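Beta-N-acetylhexosaminidase (Streptomyces plicatus, PDB 1JAK) removes terminal beta-linked N-acetylhexosamine residues from glycans as a family 20 glycoside hydrolase that works by substrate-assisted catalysis. Local coordinates at residues Met163-Val166 against Ser167-Phe170; Val176-Tyr179 against Ile180-Ala184; Leu452-Pro455 against Asp456-Asp459; Pro275-Thr278 against Gly279-Gly283. All blocks are in the same frame, centred on the assembly; numbering follows the deposited sequence.

Contact 1 (Met163-Val166 against Ser167-Phe170); sequences MLDV and SRHF. With IFG ((2R,3R,4S,5R)-2-acetamido-3,4-dihydroxy-5-hydroxymethyl-piperidine), chain F.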
ATOM      1  N   MET A 163       0.722   0.942   3.630  1.00  6.47           N
ATOM      2  CA  MET A 163       0.787   0.184   4.870  1.00  5.63           C
ATOM      3  C   MET A 163      -0.493   0.352   5.667  1.00  5.30           C
ATOM      4  O   MET A 163      -1.088   1.430   5.682  1.00  6.23           O
ATOM      5  CB  MET A 163       1.951   0.660   5.751  1.00  5.78           C
ATOM      6  CG  MET A 163       2.115  -0.173   7.024  1.00  7.44           C
ATOM      7  SD  MET A 163       2.928   0.713   8.385  1.00  7.52           S
ATOM      8  CE  MET A 163       1.510   1.605   9.066  1.00  6.28           C
ATOM      9  N   LEU A 164      -0.930  -0.721   6.315  1.00  5.45           N
ATOM     10  CA  LEU A 164      -2.102  -0.634   7.173  1.00  6.04           C
ATOM     11  C   LEU A 164      -1.669  -1.121   8.544  1.00  6.03           C
ATOM     12  O   LEU A 164      -1.075  -2.193   8.673  1.00  6.36           O
ATOM     13  CB  LEU A 164      -3.264  -1.493   6.670  1.00  6.02           C
ATOM     14  CG  LEU A 164      -4.508  -1.420   7.576  1.00  7.20           C
ATOM     15  CD1 LEU A 164      -5.037   0.013   7.622  1.00  7.87           C
ATOM     16  CD2 LEU A 164      -5.586  -2.364   7.061  1.00  8.09           C
ATOM     17  N   ASP A 165      -1.954  -0.310   9.556  1.00  5.83           N
ATOM     18  CA  ASP A 165      -1.633  -0.615  10.947  1.00  6.33           C
ATOM     19  C   ASP A 165      -2.836  -1.369  11.511  1.00  5.84           C
ATOM     20  O   ASP A 165      -3.909  -0.789  11.674  1.00  7.32           O
ATOM     21  CB  ASP A 165      -1.415   0.712  11.699  1.00  5.39           C
ATOM     22  CG  ASP A 165      -1.264   0.547  13.209  1.00  6.09           C
ATOM     23  OD1 ASP A 165      -1.307  -0.583  13.741  1.00  6.74           O
ATOM     24  OD2 ASP A 165      -1.101   1.591  13.874  1.00  5.32           O
ATOM     25  N   VAL A 166      -2.669  -2.663  11.779  1.00  5.65           N
ATOM     26  CA  VAL A 166      -3.757  -3.452  12.346  1.00  5.84           C
ATOM     27  C   VAL A 166      -3.474  -3.751  13.815  1.00  6.78           C
ATOM     28  O   VAL A 166      -4.170  -4.553  14.443  1.00  7.03           O
ATOM     29  CB  VAL A 166      -3.971  -4.788  11.576  1.00  6.54           C
ATOM     30  CG1 VAL A 166      -4.410  -4.491  10.149  1.00  6.95           C
ATOM     31  CG2 VAL A 166      -2.692  -5.622  11.581  1.00  7.83           C
ATOM     32  N   SER A 167      -2.456  -3.086  14.356  1.00  6.03           N
ATOM     33  CA  SER A 167      -2.062  -3.266  15.753  1.00  7.24           C
ATOM     34  C   SER A 167      -2.768  -2.296  16.700  1.00  6.91           C
ATOM     35  O   SER A 167      -3.268  -2.705  17.753  1.00  7.44           O
ATOM     36  CB  SER A 167      -0.544  -3.101  15.900  1.00  6.93           C
ATOM     37  OG  SER A 167       0.163  -4.122  15.207  1.00  8.69           O
ATOM     38  N   ARG A 168      -2.803  -1.014  16.343  1.00  6.95           N
ATOM     39  CA  ARG A 168      -3.457  -0.014  17.193  1.00  5.57           C
ATOM     40  C   ARG A 168      -4.950  -0.315  17.283  1.00  7.13           C
ATOM     41  O   ARG A 168      -5.534  -0.286  18.365  1.00  7.95           O
ATOM     42  CB  ARG A 168      -3.164   1.390  16.662  1.00  6.29           C
ATOM     43  CG  ARG A 168      -1.818   1.939  17.164  1.00  6.20           C
ATOM     44  CD  ARG A 168      -0.692   0.889  17.127  1.00  5.67           C
ATOM     45  NE  ARG A 168       0.560   1.437  17.655  1.00  5.19           N
ATOM     46  CZ  ARG A 168       1.432   2.148  16.945  1.00  5.19           C
ATOM     47  NH1 ARG A 168       1.208   2.391  15.657  1.00  5.13           N
ATOM     48  NH2 ARG A 168       2.507   2.663  17.536  1.00  6.07           N
ATOM     49  N   HIS A 169      -5.573  -0.584  16.140  1.00  7.28           N
ATOM     50  CA  HIS A 169      -6.961  -1.028  16.115  1.00  7.62           C
ATOM     51  C   HIS A 169      -6.926  -2.195  15.140  1.00  7.78           C
ATOM     52  O   HIS A 169      -6.350  -2.094  14.057  1.00  7.30           O
ATOM     53  CB  HIS A 169      -7.939   0.043  15.627  1.00  7.87           C
ATOM     54  CG  HIS A 169      -8.317   1.040  16.680  1.00  7.56           C
ATOM     55  ND1 HIS A 169      -7.700   2.263  16.796  1.00  7.34           N
ATOM     56  CD2 HIS A 169      -9.240   0.988  17.670  1.00  8.21           C
ATOM     57  CE1 HIS A 169      -8.225   2.927  17.811  1.00  7.79           C
ATOM     58  NE2 HIS A 169      -9.162   2.175  18.358  1.00  8.36           N
ATOM     59  N   PHE A 170      -7.514  -3.315  15.535  1.00  7.02           N
ATOM     60  CA  PHE A 170      -7.519  -4.490  14.682  1.00  7.55           C
ATOM     61  C   PHE A 170      -8.584  -4.406  13.599  1.00  8.62           C
ATOM     62  O   PHE A 170      -9.682  -3.899  13.826  1.00  8.27           O
ATOM     63  CB  PHE A 170      -7.760  -5.748  15.526  1.00  8.11           C
ATOM     64  CG  PHE A 170      -7.763  -7.023  14.731  1.00  8.96           C
ATOM     65  CD1 PHE A 170      -6.596  -7.485  14.125  1.00  8.40           C
ATOM     66  CD2 PHE A 170      -8.935  -7.762  14.582  1.00  9.82           C
ATOM     67  CE1 PHE A 170      -6.595  -8.664  13.379  1.00  9.16           C
ATOM     68  CE2 PHE A 170      -8.947  -8.944  13.839  1.00  9.67           C
ATOM     69  CZ  PHE A 170      -7.777  -9.397  13.236  1.00  9.85           C
TER
HETATM   70  N1  IFG F 601       5.400   6.921  14.605  1.00  7.82           N
HETATM   71  C2  IFG F 601       5.327   5.457  14.852  1.00  7.93           C
HETATM   72  C3  IFG F 601       3.964   4.764  14.447  1.00  7.19           C
HETATM   73  C4  IFG F 601       2.715   5.618  14.751  1.00  7.77           C
HETATM   74  C5  IFG F 601       2.916   7.005  14.136  1.00  7.32           C
HETATM   75  C6  IFG F 601       1.746   7.971  14.300  1.00  7.71           C
HETATM   76  C7  IFG F 601       6.660   5.026  12.829  1.00  7.39           C
HETATM   77  C8  IFG F 601       7.743   4.366  12.015  1.00  6.95           C
HETATM   78  C9  IFG F 601       4.165   7.717  14.671  1.00  6.67           C
HETATM   79  N2  IFG F 601       6.445   4.782  14.156  1.00  6.65           N
HETATM   80  O7  IFG F 601       5.955   5.834  12.240  1.00  6.85           O
HETATM   81  O3  IFG F 601       3.857   3.513  15.114  1.00  6.78           O
HETATM   82  O4  IFG F 601       2.585   5.750  16.166  1.00  9.48           O
HETATM   83  O6  IFG F 601       1.780   8.997  13.314  1.00  6.35           O
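Asp165 OD1 is gripped by two successive backbone N-H groups, Ser167 N at 2.8 Å and Arg168 N at 3.0 Å, where the first strand of the TIM barrel, 159-165, gives way to the loop leading to helix 173-184. The two donors use the oxygen differently. Ser167 N meets it nearly along the C-O axis with a bent bond, whereas Arg168 N comes from the syn side, 35° out of the carboxylate plane, in a straighter one. With its CG anti to the backbone N (chi1 172°), the aspartate turns its carboxylate back so that OD1 meets the N-H groups of the two residues after Val166. Asp165 OD2 receives Arg168 NH1 at 3.0 Å in a salt bridge; OD2 lies in the guanidinium plane, but the nitrogen stands well above the carboxylate plane. The arginine chain bends at chi2 (43°), and its CB, CG and CD all pass close to OD2 before the guanidinium reaches the ligand pocket. There Arg168 NH1 and NH2 both donate to O3 of the isofagomine-type inhibitor, each at 2.9 Å, a forked grip on one hydroxyl. Asp197 pairs with NH2 and Gln199 accepts from NE, so the guanidinium is fixed along its edges, with Asp165 as a second-shell support. Ser167 OG turns to the carbonyl of His194 on the next strand, and His169 ND1 to that of Thr449. Farther along the loop, Val166 O lies near the plane of the Phe170 ring at its edge and takes a CA-H...O contact from Phe170 CA at 3.4 Å.

Contact 2 (Val176-Tyr179 against Ile180-Ala184); sequences VKRY and IDRVA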
ATOM      1  N   VAL A 176      -9.521  -5.890   5.747  1.00  6.41           N
ATOM      2  CA  VAL A 176      -8.228  -5.744   5.091  1.00  7.19           C
ATOM      3  C   VAL A 176      -8.423  -5.939   3.586  1.00  7.80           C
ATOM      4  O   VAL A 176      -7.795  -5.252   2.782  1.00  7.74           O
ATOM      5  CB  VAL A 176      -7.197  -6.757   5.632  1.00  6.74           C
ATOM      6  CG1 VAL A 176      -5.914  -6.696   4.812  1.00  8.25           C
ATOM      7  CG2 VAL A 176      -6.890  -6.435   7.089  1.00  8.45           C
ATOM      8  N   LYS A 177      -9.301  -6.866   3.203  1.00  6.71           N
ATOM      9  CA  LYS A 177      -9.576  -7.097   1.785  1.00  5.93           C
ATOM     10  C   LYS A 177     -10.163  -5.821   1.191  1.00  5.98           C
ATOM     11  O   LYS A 177      -9.862  -5.456   0.054  1.00  6.64           O
ATOM     12  CB  LYS A 177     -10.564  -8.253   1.602  1.00  5.84           C
ATOM     13  CG  LYS A 177      -9.959  -9.617   1.849  1.00  6.35           C
ATOM     14  CD  LYS A 177     -10.972 -10.720   1.578  1.00  6.38           C
ATOM     15  CE  LYS A 177     -10.329 -12.092   1.724  1.00  7.22           C
ATOM     16  NZ  LYS A 177     -11.307 -13.195   1.486  1.00  7.20           N
ATOM     17  N   ARG A 178     -11.007  -5.150   1.966  1.00  6.40           N
ATOM     18  CA  ARG A 178     -11.612  -3.904   1.522  1.00  6.47           C
ATOM     19  C   ARG A 178     -10.526  -2.855   1.282  1.00  7.75           C
ATOM     20  O   ARG A 178     -10.542  -2.162   0.265  1.00  6.72           O
ATOM     21  CB  ARG A 178     -12.619  -3.400   2.566  1.00  7.51           C
ATOM     22  CG  ARG A 178     -13.072  -1.958   2.357  1.00  8.37           C
ATOM     23  CD  ARG A 178     -14.245  -1.609   3.264  1.00  8.10           C
ATOM     24  NE  ARG A 178     -14.386  -0.169   3.468  1.00  9.53           N
ATOM     25  CZ  ARG A 178     -15.464   0.412   3.989  1.00 11.14           C
ATOM     26  NH1 ARG A 178     -16.507  -0.326   4.356  1.00 11.35           N
ATOM     27  NH2 ARG A 178     -15.497   1.729   4.158  1.00 10.09           N
ATOM     28  N   TYR A 179      -9.573  -2.744   2.206  1.00  7.00           N
ATOM     29  CA  TYR A 179      -8.509  -1.759   2.033  1.00  6.42           C
ATOM     30  C   TYR A 179      -7.628  -2.144   0.844  1.00  7.08           C
ATOM     31  O   TYR A 179      -7.142  -1.281   0.112  1.00  7.76           O
ATOM     32  CB  TYR A 179      -7.662  -1.635   3.303  1.00  7.07           C
ATOM     33  CG  TYR A 179      -6.869  -0.348   3.335  1.00  6.82           C
ATOM     34  CD1 TYR A 179      -7.515   0.883   3.448  1.00  8.25           C
ATOM     35  CD2 TYR A 179      -5.483  -0.354   3.191  1.00  7.31           C
ATOM     36  CE1 TYR A 179      -6.801   2.082   3.410  1.00  8.76           C
ATOM     37  CE2 TYR A 179      -4.757   0.842   3.152  1.00  7.22           C
ATOM     38  CZ  TYR A 179      -5.426   2.053   3.260  1.00  8.27           C
ATOM     39  OH  TYR A 179      -4.728   3.238   3.206  1.00  7.97           O
ATOM     40  N   ILE A 180      -7.421  -3.444   0.658  1.00  5.67           N
ATOM     41  CA  ILE A 180      -6.629  -3.929  -0.466  1.00  7.01           C
ATOM     42  C   ILE A 180      -7.281  -3.445  -1.760  1.00  8.44           C
ATOM     43  O   ILE A 180      -6.602  -2.967  -2.669  1.00  6.91           O
ATOM     44  CB  ILE A 180      -6.551  -5.479  -0.457  1.00  7.07           C
ATOM     45  CG1 ILE A 180      -5.500  -5.924   0.563  1.00  7.39           C
ATOM     46  CG2 ILE A 180      -6.236  -6.014  -1.857  1.00  7.30           C
ATOM     47  CD1 ILE A 180      -5.503  -7.412   0.854  1.00  7.52           C
ATOM     48  N   ASP A 181      -8.604  -3.553  -1.842  1.00  7.47           N
ATOM     49  CA  ASP A 181      -9.284  -3.108  -3.049  1.00  7.66           C
ATOM     50  C   ASP A 181      -9.162  -1.599  -3.240  1.00  7.68           C
ATOM     51  O   ASP A 181      -9.092  -1.121  -4.373  1.00  8.75           O
ATOM     52  CB  ASP A 181     -10.748  -3.556  -3.030  1.00 10.59           C
ATOM     53  CG  ASP A 181     -10.882  -5.068  -3.122  1.00 12.23           C
ATOM     54  OD1 ASP A 181     -10.026  -5.695  -3.781  1.00 15.19           O
ATOM     55  OD2 ASP A 181     -11.840  -5.628  -2.556  1.00 18.51           O
ATOM     56  N   ARG A 182      -9.114  -0.847  -2.143  1.00  6.32           N
ATOM     57  CA  ARG A 182      -8.965   0.601  -2.240  1.00  7.00           C
ATOM     58  C   ARG A 182      -7.624   0.941  -2.888  1.00  7.40           C
ATOM     59  O   ARG A 182      -7.555   1.780  -3.789  1.00  7.80           O
ATOM     60  CB  ARG A 182      -9.000   1.260  -0.854  1.00  8.11           C
ATOM     61  CG  ARG A 182     -10.307   1.115  -0.083  1.00  7.87           C
ATOM     62  CD  ARG A 182     -11.465   1.833  -0.768  1.00  8.79           C
ATOM     63  NE  ARG A 182     -12.584   2.035   0.150  1.00  8.94           N
ATOM     64  CZ  ARG A 182     -13.812   1.551  -0.028  1.00  9.61           C
ATOM     65  NH1 ARG A 182     -14.101   0.824  -1.100  1.00 10.87           N
ATOM     66  NH2 ARG A 182     -14.757   1.808   0.867  1.00  8.88           N
ATOM     67  N   VAL A 183      -6.558   0.288  -2.430  1.00  6.69           N
ATOM     68  CA  VAL A 183      -5.227   0.585  -2.956  1.00  8.77           C
ATOM     69  C   VAL A 183      -4.960   0.032  -4.350  1.00  8.80           C
ATOM     70  O   VAL A 183      -4.206   0.629  -5.119  1.00  9.48           O
ATOM     71  CB  VAL A 183      -4.110   0.099  -1.991  1.00 10.52           C
ATOM     72  CG1 VAL A 183      -4.384   0.615  -0.582  1.00 10.64           C
ATOM     73  CG2 VAL A 183      -4.006  -1.414  -2.003  1.00 12.75           C
ATOM     74  N   ALA A 184      -5.588  -1.093  -4.681  1.00  7.56           N
ATOM     75  CA  ALA A 184      -5.404  -1.709  -5.992  1.00  7.45           C
ATOM     76  C   ALA A 184      -5.784  -0.754  -7.122  1.00  7.51           C
ATOM     77  O   ALA A 184      -5.250  -0.841  -8.227  1.00  8.66           O
ATOM     78  CB  ALA A 184      -6.235  -2.987  -6.086  1.00  8.28           C
TER
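Arg178 sets off with CG anti to its backbone N (chi1 167°) and runs extended to NE, while Arg182, one turn later, has chi1 and chi2 both near -65° and folds back to meet it. Both lie on helix 173-184, the helix of the beta-alpha-beta crossover between strands 159-165 and 190-194 of the TIM barrel. Arg182 NH2 sits over one face of the Arg178 guanidinium, 3.3 Å from Arg178 NE, with the two planes 50° apart. Asp459 OD2 of helix 455-462 pairs with NH2 of both arginines, and Asp456 also pairs with Arg178, which probably offsets the like charge and favours the close approach. Among the buried residues, Tyr179 CE2 rests 3.8 Å from Val183 CG1, the two side chains crossing at about a right angle, and Val176 CG1 lies 4.0 Å from Ile180 CD1. Val176 and Ile180 also reach helix 230-242, at Ile236 and at Tyr239 and Ala240. Asp181 is held from that neighbouring helix by Tyr239 and, beyond it, by Arg243. Regular i to i+4 backbone bonds run beneath all these pairs, the shortest being Ile180 N to Val176 O at 2.8 Å.

Contact 3 (Leu452-Pro455 against Asp456-Asp459); sequences LSDP and DQLD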
ATOM      1  N   LEU A 452      -8.166   5.541  14.381  1.00  6.53           N
ATOM      2  CA  LEU A 452      -9.131   4.974  13.442  1.00  6.51           C
ATOM      3  C   LEU A 452      -9.578   3.574  13.848  1.00  8.38           C
ATOM      4  O   LEU A 452      -8.758   2.670  13.976  1.00  7.24           O
ATOM      5  CB  LEU A 452      -8.498   4.947  12.048  1.00  6.10           C
ATOM      6  CG  LEU A 452      -7.793   6.268  11.700  1.00  5.93           C
ATOM      7  CD1 LEU A 452      -6.996   6.116  10.416  1.00  5.97           C
ATOM      8  CD2 LEU A 452      -8.819   7.384  11.568  1.00  6.07           C
ATOM      9  N   SER A 453     -10.885   3.399  14.025  1.00  9.47           N
ATOM     10  CA  SER A 453     -11.418   2.113  14.450  1.00 10.33           C
ATOM     11  C   SER A 453     -12.393   1.432  13.489  1.00 11.78           C
ATOM     12  O   SER A 453     -12.845   0.318  13.759  1.00 13.84           O
ATOM     13  CB  SER A 453     -12.072   2.261  15.826  1.00 12.50           C
ATOM     14  OG  SER A 453     -13.081   3.253  15.805  1.00 16.08           O
ATOM     15  N   ASP A 454     -12.739   2.082  12.385  1.00  8.92           N
ATOM     16  CA  ASP A 454     -13.635   1.438  11.430  1.00 10.60           C
ATOM     17  C   ASP A 454     -13.240   1.757   9.992  1.00  9.35           C
ATOM     18  O   ASP A 454     -12.553   2.747   9.731  1.00  8.34           O
ATOM     19  CB  ASP A 454     -15.100   1.812  11.698  1.00 13.78           C
ATOM     20  CG  ASP A 454     -15.411   3.250  11.382  1.00 15.32           C
ATOM     21  OD1 ASP A 454     -15.215   3.660  10.218  1.00 18.66           O
ATOM     22  OD2 ASP A 454     -15.866   3.968  12.300  1.00 18.95           O
ATOM     23  N   PRO A 455     -13.653   0.903   9.041  1.00  9.83           N
ATOM     24  CA  PRO A 455     -13.340   1.076   7.619  1.00  9.28           C
ATOM     25  C   PRO A 455     -13.642   2.447   7.027  1.00  8.70           C
ATOM     26  O   PRO A 455     -12.892   2.933   6.184  1.00  9.25           O
ATOM     27  CB  PRO A 455     -14.148  -0.033   6.954  1.00 10.26           C
ATOM     28  CG  PRO A 455     -14.107  -1.114   7.980  1.00 10.55           C
ATOM     29  CD  PRO A 455     -14.387  -0.357   9.257  1.00 10.39           C
ATOM     30  N   ASP A 456     -14.738   3.067   7.454  1.00  9.26           N
ATOM     31  CA  ASP A 456     -15.093   4.382   6.930  1.00  9.44           C
ATOM     32  C   ASP A 456     -14.091   5.445   7.370  1.00  8.93           C
ATOM     33  O   ASP A 456     -13.801   6.381   6.622  1.00  8.67           O
ATOM     34  CB  ASP A 456     -16.503   4.782   7.370  1.00 11.99           C
ATOM     35  CG  ASP A 456     -17.576   3.889   6.772  1.00 17.09           C
ATOM     36  OD1 ASP A 456     -17.328   3.291   5.704  1.00 16.60           O
ATOM     37  OD2 ASP A 456     -18.675   3.798   7.362  1.00 18.52           O
ATOM     38  N   GLN A 457     -13.567   5.309   8.584  1.00  8.75           N
ATOM     39  CA  GLN A 457     -12.585   6.266   9.082  1.00  7.74           C
ATOM     40  C   GLN A 457     -11.276   6.076   8.321  1.00  8.36           C
ATOM     41  O   GLN A 457     -10.556   7.041   8.052  1.00  7.34           O
ATOM     42  CB  GLN A 457     -12.369   6.076  10.586  1.00  8.33           C
ATOM     43  CG  GLN A 457     -13.634   6.313  11.401  1.00  9.42           C
ATOM     44  CD  GLN A 457     -13.401   6.201  12.891  1.00 12.25           C
ATOM     45  OE1 GLN A 457     -12.613   5.373  13.342  1.00 14.61           O
ATOM     46  NE2 GLN A 457     -14.102   7.023  13.666  1.00 13.48           N
ATOM     47  N   LEU A 458     -10.964   4.831   7.973  1.00  8.27           N
ATOM     48  CA  LEU A 458      -9.755   4.570   7.203  1.00  6.95           C
ATOM     49  C   LEU A 458      -9.872   5.306   5.868  1.00  7.86           C
ATOM     50  O   LEU A 458      -8.918   5.939   5.416  1.00  7.84           O
ATOM     51  CB  LEU A 458      -9.581   3.072   6.941  1.00  7.20           C
ATOM     52  CG  LEU A 458      -9.349   2.163   8.148  1.00  6.01           C
ATOM     53  CD1 LEU A 458      -9.154   0.734   7.661  1.00  6.63           C
ATOM     54  CD2 LEU A 458      -8.129   2.633   8.931  1.00  7.06           C
ATOM     55  N   ASP A 459     -11.044   5.228   5.241  1.00  7.19           N
ATOM     56  CA  ASP A 459     -11.252   5.897   3.956  1.00  7.69           C
ATOM     57  C   ASP A 459     -11.080   7.411   4.045  1.00  8.13           C
ATOM     58  O   ASP A 459     -10.420   8.019   3.200  1.00  8.52           O
ATOM     59  CB  ASP A 459     -12.655   5.609   3.393  1.00  7.05           C
ATOM     60  CG  ASP A 459     -12.807   4.194   2.861  1.00  8.85           C
ATOM     61  OD1 ASP A 459     -11.802   3.599   2.420  1.00  9.07           O
ATOM     62  OD2 ASP A 459     -13.948   3.682   2.868  1.00  9.83           O
TER
HETATM   63  O   HOH W   1     -11.882   1.270   4.030  1.00  8.92           O
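Gln457 reaches back from the first turn of helix 455-462 over the loop that precedes it. Gln457 CB lies 3.4 Å from Asp454 O. Gln457 CG nestles against the Asp454 carboxylate, 3.3 Å from OD1 and nearly as close to OD2, and CD stays beside OD2, the amide and carboxylate planes being 32° apart. Because the chain is extended beyond CG (chi2 -177°), Gln457 OE1 arrives at the backbone of Ser453, whose N donates at 2.7 Å in an almost straight bond, nearly in line with the amide C=O. In return, Asp454 OD1 accepts from Gln457 N at 2.8 Å, from the syn side but well out of the carboxylate plane. Chi1 of 70° places Asp454 CG between backbone N and carbonyl carbon, turned to the opening turn of the helix. Behind this exchange Leu458 CD2 packs on Leu452 CB at 3.9 Å, and both leucines touch Leu447. A water donates to both Pro455 O and Asp459 OD1, the acid also bound by the arginines of helix 173-184. Asp454, N-cap of the helix after barrel strand 440-447, and Gln457 form a capping box whose return bond from Asp454 N is weak, supplemented by that from Ser453 N.

Contact 4 (Pro275-Thr278 against Gly279-Gly283); sequences PLYT and GTKVG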
ATOM      1  N   PRO A 275       1.503  -4.422  31.830  1.00 10.29           N
ATOM      2  CA  PRO A 275       0.087  -4.656  31.532  1.00 10.35           C
ATOM      3  C   PRO A 275      -0.136  -4.520  30.028  1.00 10.90           C
ATOM      4  O   PRO A 275       0.730  -4.013  29.310  1.00  9.86           O
ATOM      5  CB  PRO A 275      -0.625  -3.529  32.286  1.00 12.22           C
ATOM      6  CG  PRO A 275       0.367  -3.099  33.339  1.00 11.33           C
ATOM      7  CD  PRO A 275       1.688  -3.204  32.637  1.00 10.80           C
ATOM      8  N   LEU A 276      -1.284  -4.988  29.549  1.00 10.11           N
ATOM      9  CA  LEU A 276      -1.613  -4.825  28.139  1.00 10.02           C
ATOM     10  C   LEU A 276      -1.749  -3.312  27.997  1.00  9.17           C
ATOM     11  O   LEU A 276      -2.231  -2.649  28.919  1.00 10.15           O
ATOM     12  CB  LEU A 276      -2.941  -5.515  27.821  1.00 10.38           C
ATOM     13  CG  LEU A 276      -2.874  -7.044  27.802  1.00 10.52           C
ATOM     14  CD1 LEU A 276      -4.278  -7.631  27.818  1.00 12.01           C
ATOM     15  CD2 LEU A 276      -2.112  -7.499  26.569  1.00 11.43           C
ATOM     16  N   TYR A 277      -1.323  -2.764  26.864  1.00  8.35           N
ATOM     17  CA  TYR A 277      -1.377  -1.317  26.656  1.00  8.66           C
ATOM     18  C   TYR A 277      -2.526  -0.871  25.755  1.00  8.56           C
ATOM     19  O   TYR A 277      -2.711  -1.404  24.660  1.00  9.10           O
ATOM     20  CB  TYR A 277      -0.047  -0.834  26.069  1.00  7.83           C
ATOM     21  CG  TYR A 277       0.066   0.667  25.962  1.00  9.06           C
ATOM     22  CD1 TYR A 277       0.062   1.469  27.104  1.00  8.46           C
ATOM     23  CD2 TYR A 277       0.176   1.288  24.720  1.00  8.48           C
ATOM     24  CE1 TYR A 277       0.163   2.852  27.011  1.00  6.99           C
ATOM     25  CE2 TYR A 277       0.279   2.673  24.614  1.00  7.36           C
ATOM     26  CZ  TYR A 277       0.271   3.448  25.765  1.00  7.89           C
ATOM     27  OH  TYR A 277       0.359   4.819  25.669  1.00  7.14           O
ATOM     28  N   THR A 278      -3.288   0.120  26.215  1.00  9.01           N
ATOM     29  CA  THR A 278      -4.419   0.626  25.445  1.00  9.17           C
ATOM     30  C   THR A 278      -4.330   2.129  25.172  1.00  8.76           C
ATOM     31  O   THR A 278      -5.282   2.732  24.676  1.00  9.34           O
ATOM     32  CB  THR A 278      -5.751   0.326  26.166  1.00  9.64           C
ATOM     33  OG1 THR A 278      -5.741   0.936  27.463  1.00 10.84           O
ATOM     34  CG2 THR A 278      -5.945  -1.183  26.314  1.00 10.68           C
ATOM     35  N   GLY A 279      -3.182   2.723  25.492  1.00  8.53           N
ATOM     36  CA  GLY A 279      -2.990   4.146  25.259  1.00  8.12           C
ATOM     37  C   GLY A 279      -2.553   4.435  23.835  1.00  9.05           C
ATOM     38  O   GLY A 279      -2.607   3.554  22.974  1.00  8.86           O
ATOM     39  N   THR A 280      -2.099   5.663  23.588  1.00  7.85           N
ATOM     40  CA  THR A 280      -1.673   6.060  22.248  1.00  7.72           C
ATOM     41  C   THR A 280      -0.274   6.674  22.176  1.00  8.70           C
ATOM     42  O   THR A 280       0.051   7.391  21.226  1.00 10.38           O
ATOM     43  CB  THR A 280      -2.683   7.050  21.630  1.00  9.55           C
ATOM     44  OG1 THR A 280      -2.909   8.138  22.538  1.00  9.63           O
ATOM     45  CG2 THR A 280      -4.009   6.348  21.341  1.00 10.35           C
ATOM     46  N   LYS A 281       0.555   6.400  23.176  1.00  7.37           N
ATOM     47  CA  LYS A 281       1.916   6.921  23.178  1.00  7.05           C
ATOM     48  C   LYS A 281       2.847   5.903  22.522  1.00  7.45           C
ATOM     49  O   LYS A 281       2.435   4.780  22.229  1.00  8.27           O
ATOM     50  CB  LYS A 281       2.376   7.209  24.611  1.00  9.10           C
ATOM     51  CG  LYS A 281       1.703   8.427  25.235  1.00  9.61           C
ATOM     52  CD  LYS A 281       2.150   8.641  26.681  1.00 10.40           C
ATOM     53  CE  LYS A 281       3.672   8.705  26.805  1.00 10.97           C
ATOM     54  NZ  LYS A 281       4.258   9.817  26.000  1.00  9.83           N
ATOM     55  N   VAL A 282       4.094   6.310  22.286  1.00  6.83           N
ATOM     56  CA  VAL A 282       5.091   5.436  21.671  1.00  5.65           C
ATOM     57  C   VAL A 282       6.469   5.616  22.306  1.00  6.70           C
ATOM     58  O   VAL A 282       6.734   6.629  22.955  1.00  8.13           O
ATOM     59  CB  VAL A 282       5.264   5.726  20.152  1.00  5.47           C
ATOM     60  CG1 VAL A 282       3.923   5.657  19.441  1.00  7.54           C
ATOM     61  CG2 VAL A 282       5.924   7.092  19.943  1.00  7.81           C
ATOM     62  N   GLY A 283       7.331   4.614  22.120  1.00  6.47           N
ATOM     63  CA  GLY A 283       8.705   4.683  22.597  1.00  8.09           C
ATOM     64  C   GLY A 283       9.078   4.174  23.974  1.00  9.03           C
ATOM     65  O   GLY A 283      10.254   4.209  24.339  1.00 10.69           O
TER
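Tyr277 folds its ring onto the backbone of Gly279 in the long loop between helices 258-263 and 292-307, on the ligand side of the TIM barrel. Its CG is anti to the backbone N (chi1 -173°), and chi2 of 64° turns the flat face of the ring to the peptide that follows. Gly279 N lies 3.4 Å above the plane of the Tyr277 ring, over its centre, and Gly279 CA makes a CH-pi contact, 3.8 Å from the centroid and 30° off the normal. Toward the hydroxyl the packing is equally close, with Tyr277 CZ 3.4 Å from Gly279 CA and CE2 as near to the carbonyl carbon. With no side chain at Gly279, the tyrosine ring can lie directly over its N and CA. Beyond it, Tyr277 OH accepts from Lys281 N at 3.0 Å, a fairly straight bond whose donor lies at the ring edge and in its plane. Lys281 CB also comes within 3.3 Å of Tyr277 OH. From there the lysine chain bends at chi3 and chi4, leading its amine away. Phe284 meets the tyrosine ring edge-to-face, and Gln199 donates to Gly279 O. Farther on, Val282 turns away from this fold toward His256 and Glu320 and touches the inhibitor. Face packing and one hydroxyl bond thus do different work: the first presses the ring to the peptide, the second ties its rim to Lys281 N, and together they are likely to restrain an irregular surface loop just before its pocket residue, Val282.

Overall arrangement
Contacts 1, 2 and 3 cluster around the joint between the first and last barrel strands, whereas contact 4 lies at the surface, about 25 Å from the chain centre to its own centre. Contact 1 is buried and polar; contact 2 lies along helix 173-184 and contact 3 at the start of helix 455-462, both partly buried and joined by the Asp459 salt bridges. Leu164 of contact 1 packs on both Tyr179 and Leu458, linking strand to both helices. Contacts 1 and 4 share the ligand pocket, where Arg168 NH2 approaches Val282 CG1 at 3.8 Å. Contact 1 rests on a buried ion pair, contact 2 on buried apolar pairs and outer arginines, contact 3 on helix capping, and contact 4 on aromatic packing against backbone.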